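Local structure of sortase-like protein (Streptococcus suis, 3RE9) at residues V66-V71 with T94-A99; L79-S84 with I116-E121; D112-H117 with L123-D128. The protein probably acts as a class C sortase, a transpeptidase of the kind that joins pilin subunits covalently into pili on Gram-positive bacteria. One frame throughout, in Å; residues are numbered along the deposited sequence.

How the contacts relate
Contact 1 is the first to open along the chain: it ties helix 64-69 to the loop after strand 86-91, closing a loop that contains strands 71-73 and 86-91. Contact 2 opens within that span and closes a second loop, from 79-84 to 116-121, that also takes in strand 86-91, so contacts 1 and 2 cross. Contact 3 follows contact 1 in series and closes the hairpin of strands 113-117 and 122-133. Contacts 2 and 3 share Ile116 and His117 and touch where Leu123 CD1 packs near Pro80 O. Contact 1 lies apart, its centre about 23 Å from that of contact 2 and about 21 Å from that of contact 3.

Contact 1 of 3, residues V66-V71 with T94-A99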
loop_
_atom_site.group_PDB
_atom_site.type_symbol
_atom_site.label_atom_id
_atom_site.label_comp_id
_atom_site.label_asym_id
_atom_site.label_seq_id
_atom_site.Cartn_x
_atom_site.Cartn_y
_atom_site.Cartn_z
ATOM N N VAL A 66 3.004 -9.587 10.929
ATOM C CA VAL A 66 2.232 -8.452 10.482
ATOM C C VAL A 66 0.815 -8.852 10.113
ATOM O O VAL A 66 -0.156 -8.231 10.585
ATOM C CB VAL A 66 2.955 -7.741 9.318
ATOM C CG1 VAL A 66 2.008 -6.916 8.490
ATOM C CG2 VAL A 66 4.108 -6.887 9.876
ATOM N N LEU A 67 0.690 -9.910 9.303
ATOM C CA LEU A 67 -0.589 -10.274 8.711
ATOM C C LEU A 67 -1.574 -10.871 9.716
ATOM O O LEU A 67 -2.795 -10.897 9.458
ATOM C CB LEU A 67 -0.387 -11.171 7.473
ATOM C CG LEU A 67 0.357 -10.580 6.262
ATOM C CD1 LEU A 67 0.234 -11.472 5.065
ATOM C CD2 LEU A 67 -0.132 -9.186 5.883
ATOM N N GLN A 68 -1.046 -11.342 10.852
ATOM C CA GLN A 68 -1.869 -11.817 11.979
ATOM C C GLN A 68 -2.494 -10.686 12.816
ATOM O O GLN A 68 -3.570 -10.870 13.385
ATOM C CB GLN A 68 -1.076 -12.765 12.892
ATOM C CG GLN A 68 -0.807 -14.153 12.286
ATOM C CD GLN A 68 -2.093 -14.877 11.933
ATOM O OE1 GLN A 68 -3.045 -14.880 12.724
ATOM N NE2 GLN A 68 -2.146 -15.473 10.731
ATOM N N LYS A 69 -1.846 -9.524 12.870
ATOM C CA LYS A 69 -2.319 -8.414 13.697
ATOM C C LYS A 69 -2.783 -7.163 12.935
ATOM O O LYS A 69 -3.289 -6.228 13.550
ATOM C CB LYS A 69 -1.238 -8.006 14.695
ATOM C CG LYS A 69 0.037 -7.589 14.012
ATOM C CD LYS A 69 1.014 -6.989 14.955
ATOM C CE LYS A 69 2.124 -6.363 14.167
ATOM N NZ LYS A 69 3.256 -6.066 15.074
ATOM N N GLY A 70 -2.606 -7.111 11.617
ATOM C CA GLY A 70 -3.039 -5.923 10.874
ATOM C C GLY A 70 -2.823 -5.999 9.380
ATOM O O GLY A 70 -2.901 -7.089 8.781
ATOM N N VAL A 71 -2.544 -4.834 8.788
ATOM C CA VAL A 71 -2.294 -4.700 7.343
ATOM C C VAL A 71 -0.786 -4.637 7.040
ATOM O O VAL A 71 -0.018 -4.007 7.776
ATOM C CB VAL A 71 -3.023 -3.441 6.764
ATOM C CG1 VAL A 71 -2.741 -3.254 5.298
ATOM C CG2 VAL A 71 -4.544 -3.546 7.022
ATOM N N THR A 94 -8.476 -12.262 4.428
ATOM C CA THR A 94 -9.917 -12.422 4.347
ATOM C C THR A 94 -10.224 -13.829 4.879
ATOM O O THR A 94 -9.589 -14.817 4.475
ATOM C CB THR A 94 -10.393 -12.293 2.881
ATOM O OG1 THR A 94 -10.438 -10.913 2.516
ATOM C CG2 THR A 94 -11.749 -12.878 2.681
ATOM N N GLY A 95 -11.171 -13.916 5.814
ATOM C CA GLY A 95 -11.611 -15.201 6.338
ATOM C C GLY A 95 -10.741 -15.796 7.417
ATOM O O GLY A 95 -10.784 -17.009 7.635
ATOM N N LEU A 96 -9.940 -14.949 8.071
ATOM C CA LEU A 96 -9.146 -15.336 9.246
ATOM C C LEU A 96 -10.085 -15.178 10.423
ATOM O O LEU A 96 -10.747 -14.116 10.547
ATOM C CB LEU A 96 -7.889 -14.458 9.412
ATOM C CG LEU A 96 -6.739 -14.961 10.319
ATOM C CD1 LEU A 96 -5.915 -16.087 9.682
ATOM C CD2 LEU A 96 -5.814 -13.828 10.732
ATOM N N PRO A 97 -10.227 -16.246 11.247
ATOM C CA PRO A 97 -11.141 -16.239 12.424
ATOM C C PRO A 97 -10.764 -15.205 13.496
ATOM O O PRO A 97 -11.645 -14.555 14.089
ATOM C CB PRO A 97 -11.027 -17.669 12.973
ATOM C CG PRO A 97 -10.519 -18.489 11.787
ATOM C CD PRO A 97 -9.578 -17.562 11.071
ATOM N N LYS A 98 -9.458 -15.070 13.714
ATOM C CA LYS A 98 -8.850 -14.141 14.660
ATOM C C LYS A 98 -9.364 -12.692 14.478
ATOM O O LYS A 98 -9.847 -12.079 15.441
ATOM C CB LYS A 98 -7.329 -14.230 14.464
ATOM C CG LYS A 98 -6.449 -13.371 15.372
ATOM C CD LYS A 98 -4.993 -13.789 15.178
ATOM C CE LYS A 98 -4.818 -15.313 15.431
ATOM N NZ LYS A 98 -3.392 -15.829 15.493
ATOM N N ALA A 99 -9.264 -12.149 13.257
ATOM C CA ALA A 99 -9.744 -10.795 12.978
ATOM C C ALA A 99 -10.351 -10.656 11.571
ATOM O O ALA A 99 -9.866 -11.297 10.634
ATOM C CB ALA A 99 -8.621 -9.781 13.197
#
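A bend at chi2 (-59°) turns the amide of Gln68 away from the helix, and a bend at chi3 (-55°) swings the end of the otherwise extended Lys98 chain round to meet it. The two side chains cross at about a right angle. Lys98 NZ donates to Gln68 OE1 at 2.9 Å, but it comes from above the carbonyl plane, 39° out of it, and does not sit on a lone pair. The aliphatic part of the lysine follows the same oxygen closely, with Lys98 CD and Gln68 OE1 3.3 Å apart. Leu96 approaches from the other side of the amide plane. Its CD2 reaches Gln68 OE1 at 3.6 Å, while its CD1 lies 4.0 Å from Gln68 NE2, so both methyls are on the side turned from the ammonium group, CD2 well out of the plane and CD1 closer to it. On the surface of the sortase beta-barrel fold, this joins helix 64-69 to the loop that follows strand 86-91. The opposite end of the amide is held from within the helix, because Gln68 NE2 donates to Glu64 OE2. An acceptor at the nitrogen and an ammonium group at the oxygen are both consistent with this orientation of the amide, and the positive charge probably polarises its C=O. Both Gln68 and Lys98 also touch a crystal neighbour, which may influence their exact pose. In the backbone, Val66 O accepts from Lys69 N at 3.1 Å and from Gly70 N at 2.9 Å. Val71 then pairs with strand 54-60, while the side chain of Leu67 packs on Thr91 and His93.

Contact 2 of 3, residues L79-S84 with I116-E121; sequences LPIGGS and IHNIVE
Asn118 reaches across to Pro80 with its amide nitrogen, ND2 donating to Pro80 O at 2.8 Å with an N-H...O angle of 155°. The bond lies in the carbonyl plane on a lone pair, and the oxygen is only 8° out of the plane of the asparagine amide, so the geometry is favourable at both ends. Asn118 is also the head of an Asx turn in the connection between strands 113-117 and 122-133 of the sortase barrel: its OD1 accepts from Val120 N at 2.9 Å, with a weak second bond from Glu121 N. One amide thus shapes its own turn through the oxygen and holds the neighbouring loop through the nitrogen. Placing CG between the backbone N and the carbonyl carbon (chi1 60°) folds the amide back over the turn. Next to this bond to Pro80 the contact is apolar, Pro80 CB resting against Ile116 CG2 at 3.8 Å, with Ile116 CD1 slightly farther away. The Ile81 side chain crosses that of Asn118 at about a right angle, and Ile81 CA lies 3.6 Å from Asn118 ND2. A water extends the polar link, accepting from Asn118 ND2 at 2.9 Å and donating to Ile81 O at 3.0 Å, with a weak bond to Glu121 OE1. Behind the first shell, Pro80 centres an inverse gamma turn, and Asn118 N donates to Glu121 O at 2.8 Å, bridging the base of the hairpin connection. Ile116 and Pro80 both lie on Thr88 of strand 86-91, while helix 3-11 covers Ile81 with Ala6 and Asn10. Asn10 also steadies the start of the loop, its OD1 accepting from Leu79 N.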
loop_
_atom_site.group_PDB
_atom_site.type_symbol
_atom_site.label_atom_id
_atom_site.label_comp_id
_atom_site.label_asym_id
_atom_site.label_seq_id
_atom_site.Cartn_x
_atom_site.Cartn_y
_atom_site.Cartn_z
ATOM N N LEU A 79 6.560 2.991 -0.671
ATOM C CA LEU A 79 6.118 3.313 0.681
ATOM C C LEU A 79 4.952 4.337 0.607
ATOM O O LEU A 79 4.940 5.197 -0.299
ATOM C CB LEU A 79 7.287 3.792 1.540
ATOM C CG LEU A 79 8.258 2.687 1.972
ATOM C CD1 LEU A 79 9.557 3.279 2.575
ATOM C CD2 LEU A 79 7.615 1.745 2.968
ATOM N N PRO A 80 3.959 4.218 1.524
ATOM C CA PRO A 80 2.703 4.997 1.447
ATOM C C PRO A 80 2.815 6.453 1.924
ATOM O O PRO A 80 2.191 6.861 2.912
ATOM C CB PRO A 80 1.718 4.190 2.321
ATOM C CG PRO A 80 2.578 3.413 3.291
ATOM C CD PRO A 80 3.993 3.307 2.696
ATOM N N ILE A 81 3.583 7.241 1.175
ATOM C CA ILE A 81 3.840 8.652 1.481
ATOM C C ILE A 81 3.412 9.532 0.294
ATOM O O ILE A 81 3.637 10.766 0.291
ATOM C CB ILE A 81 5.338 8.914 1.850
ATOM C CG1 ILE A 81 6.257 8.573 0.673
ATOM C CG2 ILE A 81 5.730 8.183 3.166
ATOM C CD1 ILE A 81 7.644 9.274 0.705
ATOM N N GLY A 82 2.791 8.902 -0.698
ATOM C CA GLY A 82 2.348 9.627 -1.875
ATOM C C GLY A 82 3.419 10.173 -2.824
ATOM O O GLY A 82 4.617 10.003 -2.616
ATOM N N GLY A 83 2.954 10.840 -3.876
ATOM C CA GLY A 83 3.831 11.506 -4.824
ATOM C C GLY A 83 3.699 10.946 -6.220
ATOM O O GLY A 83 3.273 9.802 -6.407
ATOM N N SER A 84 4.063 11.743 -7.212
ATOM C CA SER A 84 4.105 11.251 -8.560
ATOM C C SER A 84 5.153 10.135 -8.631
ATOM O O SER A 84 6.127 10.133 -7.855
ATOM C CB SER A 84 4.351 12.393 -9.556
ATOM O OG SER A 84 5.723 12.672 -9.707
ATOM N N ILE A 116 -4.946 6.666 3.751
ATOM C CA ILE A 116 -3.786 6.154 4.409
ATOM C C ILE A 116 -3.272 7.271 5.299
ATOM O O ILE A 116 -2.972 8.363 4.818
ATOM C CB ILE A 116 -2.724 5.683 3.403
ATOM C CG1 ILE A 116 -3.261 4.492 2.568
ATOM C CG2 ILE A 116 -1.390 5.352 4.130
ATOM C CD1 ILE A 116 -2.308 4.054 1.450
ATOM N N HIS A 117 -3.213 6.994 6.603
ATOM C CA HIS A 117 -2.754 7.951 7.598
ATOM C C HIS A 117 -1.291 7.660 7.992
ATOM O O HIS A 117 -1.005 6.655 8.640
ATOM C CB HIS A 117 -3.612 7.878 8.855
ATOM C CG HIS A 117 -5.088 8.042 8.623
ATOM N ND1 HIS A 117 -5.678 9.267 8.387
ATOM C CD2 HIS A 117 -6.102 7.145 8.673
ATOM C CE1 HIS A 117 -6.984 9.110 8.262
ATOM N NE2 HIS A 117 -7.267 7.833 8.430
ATOM N N ASN A 118 -0.365 8.511 7.578
ATOM C CA ASN A 118 1.029 8.294 7.924
ATOM C C ASN A 118 1.442 9.342 8.938
ATOM O O ASN A 118 0.595 10.062 9.443
ATOM C CB ASN A 118 1.966 8.171 6.681
ATOM C CG ASN A 118 1.965 9.430 5.761
ATOM O OD1 ASN A 118 2.036 10.560 6.218
ATOM N ND2 ASN A 118 1.931 9.201 4.465
ATOM N N ILE A 119 2.722 9.414 9.258
ATOM C CA ILE A 119 3.167 10.284 10.325
ATOM C C ILE A 119 3.092 11.743 9.878
ATOM O O ILE A 119 3.116 12.641 10.705
ATOM C CB ILE A 119 4.601 9.886 10.830
ATOM C CG1 ILE A 119 4.931 10.559 12.182
ATOM C CG2 ILE A 119 5.678 10.125 9.737
ATOM C CD1 ILE A 119 4.089 10.056 13.406
ATOM N N VAL A 120 2.978 11.958 8.567
ATOM C CA VAL A 120 2.965 13.298 7.985
ATOM C C VAL A 120 1.524 13.801 7.789
ATOM O O VAL A 120 1.210 14.945 8.098
ATOM C CB VAL A 120 3.758 13.323 6.616
ATOM C CG1 VAL A 120 3.582 14.672 5.853
ATOM C CG2 VAL A 120 5.248 12.945 6.810
ATOM N N GLU A 121 0.647 12.904 7.315
ATOM C CA GLU A 121 -0.566 13.284 6.617
ATOM C C GLU A 121 -1.528 12.155 6.516
ATOM O O GLU A 121 -1.155 10.990 6.562
ATOM C CB GLU A 121 -0.249 13.535 5.139
ATOM C CG GLU A 121 0.079 14.910 4.762
ATOM C CD GLU A 121 0.313 15.014 3.277
ATOM O OE1 GLU A 121 1.200 14.292 2.728
ATOM O OE2 GLU A 121 -0.415 15.843 2.670
HETATM O O HOH W 1 3.032 11.564 3.161
#

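Contact 3 of 3, residues D112-H117 with L123-D128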
loop_
_atom_site.group_PDB
_atom_site.type_symbol
_atom_site.label_atom_id
_atom_site.label_comp_id
_atom_site.label_asym_id
_atom_site.label_seq_id
_atom_site.Cartn_x
_atom_site.Cartn_y
_atom_site.Cartn_z
ATOM N N ASP A 112 -15.746 4.986 -4.328
ATOM C CA ASP A 112 -15.478 4.988 -2.870
ATOM C C ASP A 112 -14.068 5.473 -2.550
ATOM O O ASP A 112 -13.148 5.332 -3.351
ATOM C CB ASP A 112 -15.671 3.603 -2.232
ATOM C CG ASP A 112 -17.129 3.181 -2.137
ATOM O OD1 ASP A 112 -18.029 4.042 -2.395
ATOM O OD2 ASP A 112 -17.372 1.978 -1.816
ATOM N N THR A 113 -13.924 5.996 -1.339
ATOM C CA THR A 113 -12.736 6.668 -0.868
ATOM C C THR A 113 -12.068 5.890 0.289
ATOM O O THR A 113 -12.740 5.385 1.198
ATOM C CB THR A 113 -13.110 8.102 -0.437
ATOM O OG1 THR A 113 -13.538 8.828 -1.598
ATOM C CG2 THR A 113 -11.943 8.844 0.193
ATOM N N PHE A 114 -10.742 5.770 0.221
ATOM C CA PHE A 114 -9.982 5.289 1.356
ATOM C C PHE A 114 -8.841 6.248 1.660
ATOM O O PHE A 114 -8.466 7.072 0.811
ATOM C CB PHE A 114 -9.563 3.811 1.220
ATOM C CG PHE A 114 -8.597 3.528 0.109
ATOM C CD1 PHE A 114 -9.067 3.118 -1.158
ATOM C CD2 PHE A 114 -7.200 3.604 0.329
ATOM C CE1 PHE A 114 -8.152 2.823 -2.215
ATOM C CE2 PHE A 114 -6.286 3.322 -0.710
ATOM C CZ PHE A 114 -6.762 2.948 -1.982
ATOM N N TYR A 115 -8.352 6.165 2.898
ATOM C CA TYR A 115 -7.293 7.020 3.427
ATOM C C TYR A 115 -6.165 6.174 3.975
ATOM O O TYR A 115 -6.398 5.097 4.571
ATOM C CB TYR A 115 -7.801 7.945 4.560
ATOM C CG TYR A 115 -9.069 8.664 4.208
ATOM C CD1 TYR A 115 -10.303 8.215 4.695
ATOM C CD2 TYR A 115 -9.050 9.756 3.330
ATOM C CE1 TYR A 115 -11.503 8.849 4.317
ATOM C CE2 TYR A 115 -10.233 10.384 2.943
ATOM C CZ TYR A 115 -11.459 9.938 3.447
ATOM O OH TYR A 115 -12.630 10.584 3.088
ATOM N N ILE A 116 -4.946 6.666 3.751
ATOM C CA ILE A 116 -3.786 6.154 4.409
ATOM C C ILE A 116 -3.272 7.271 5.299
ATOM O O ILE A 116 -2.972 8.363 4.818
ATOM C CB ILE A 116 -2.724 5.683 3.403
ATOM C CG1 ILE A 116 -3.261 4.492 2.568
ATOM C CG2 ILE A 116 -1.390 5.352 4.130
ATOM C CD1 ILE A 116 -2.308 4.054 1.450
ATOM N N HIS A 117 -3.213 6.994 6.603
ATOM C CA HIS A 117 -2.754 7.951 7.598
ATOM C C HIS A 117 -1.291 7.660 7.992
ATOM O O HIS A 117 -1.005 6.655 8.640
ATOM C CB HIS A 117 -3.612 7.878 8.855
ATOM C CG HIS A 117 -5.088 8.042 8.623
ATOM N ND1 HIS A 117 -5.678 9.267 8.387
ATOM C CD2 HIS A 117 -6.102 7.145 8.673
ATOM C CE1 HIS A 117 -6.984 9.110 8.262
ATOM N NE2 HIS A 117 -7.267 7.833 8.430
ATOM N N LEU A 123 -3.647 10.731 3.472
ATOM C CA LEU A 123 -3.748 10.663 2.028
ATOM C C LEU A 123 -5.082 10.039 1.636
ATOM O O LEU A 123 -5.503 9.055 2.218
ATOM C CB LEU A 123 -2.615 9.815 1.445
ATOM C CG LEU A 123 -1.188 10.064 1.897
ATOM C CD1 LEU A 123 -0.418 8.795 1.647
ATOM C CD2 LEU A 123 -0.608 11.248 1.140
ATOM N N ALA A 124 -5.722 10.625 0.632
ATOM C CA ALA A 124 -7.036 10.203 0.178
ATOM C C ALA A 124 -6.932 9.606 -1.220
ATOM O O ALA A 124 -6.308 10.191 -2.090
ATOM C CB ALA A 124 -7.988 11.391 0.188
ATOM N N TYR A 125 -7.523 8.432 -1.420
ATOM C CA TYR A 125 -7.557 7.780 -2.740
ATOM C C TYR A 125 -8.997 7.450 -3.069
ATOM O O TYR A 125 -9.773 7.090 -2.178
ATOM C CB TYR A 125 -6.670 6.509 -2.795
ATOM C CG TYR A 125 -5.203 6.826 -2.669
ATOM C CD1 TYR A 125 -4.628 7.048 -1.417
ATOM C CD2 TYR A 125 -4.395 6.937 -3.794
ATOM C CE1 TYR A 125 -3.305 7.363 -1.273
ATOM C CE2 TYR A 125 -3.051 7.261 -3.672
ATOM C CZ TYR A 125 -2.509 7.480 -2.399
ATOM O OH TYR A 125 -1.171 7.810 -2.236
ATOM N N GLU A 126 -9.352 7.608 -4.346
ATOM C CA GLU A 126 -10.672 7.268 -4.844
ATOM C C GLU A 126 -10.601 6.004 -5.697
ATOM O O GLU A 126 -9.900 5.975 -6.723
ATOM C CB GLU A 126 -11.219 8.431 -5.671
ATOM C CG GLU A 126 -12.695 8.301 -6.108
ATOM C CD GLU A 126 -13.171 9.522 -6.885
ATOM O OE1 GLU A 126 -13.245 10.626 -6.277
ATOM O OE2 GLU A 126 -13.459 9.383 -8.100
ATOM N N VAL A 127 -11.330 4.972 -5.289
ATOM C CA VAL A 127 -11.390 3.711 -6.050
ATOM C C VAL A 127 -11.808 3.904 -7.516
ATOM O O VAL A 127 -12.945 4.346 -7.791
ATOM C CB VAL A 127 -12.296 2.650 -5.360
ATOM C CG1 VAL A 127 -12.372 1.364 -6.199
ATOM C CG2 VAL A 127 -11.786 2.360 -3.948
ATOM N N ASP A 128 -10.886 3.581 -8.440
ATOM C CA ASP A 128 -11.138 3.691 -9.881
ATOM C C ASP A 128 -11.067 2.371 -10.684
ATOM O O ASP A 128 -11.329 2.380 -11.897
ATOM C CB ASP A 128 -10.216 4.742 -10.507
ATOM C CG ASP A 128 -8.763 4.280 -10.614
ATOM O OD1 ASP A 128 -8.412 3.241 -10.018
ATOM O OD2 ASP A 128 -7.964 4.967 -11.291
#
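Phe114 and Tyr125 form a hydrogen-bonded antiparallel pair: Tyr125 N donates to Phe114 O at 2.8 Å, nearly straight at 170°, and Phe114 N returns a bond to Tyr125 O at 2.9 Å. Ile116 and Leu123 repeat the exchange, with Ile116 N to Leu123 O at 2.9 Å and Leu123 N to Ile116 O at 2.8 Å. Val127 N extends the series to Asp112 O at 2.7 Å. Between these pairs CA-H groups supplement the acceptors, Tyr115 CA lying 3.0 Å from Leu123 O. Here the two strands make a beta hairpin in the sortase barrel. The intervening residues turn their backbone groups to the flanking strands, Tyr115 to Glu48 of strand 43-49, Ala124 and Glu126 to Ile172 and His170 of strand 163-172. On the buried face, the phenyl of Phe114 receives Tyr125 CB over one face, Phe114 CZ to Tyr125 CB 3.7 Å, as a CH-pi contact. The Tyr125 ring lies at 17° to it but is displaced, with centroids 5.7 Å apart, so there is little stacking. The chi1 of 66° tilts the phenyl toward the other strand, bringing Val127 CG2 to its edge beside Phe114 CD1. Polar ends are met from outside the hairpin: Asp112 OD1 forms a salt bridge with Lys51 and OD2 accepts from Lys109 N, while Tyr125 OH bonds to Asp148 OD2.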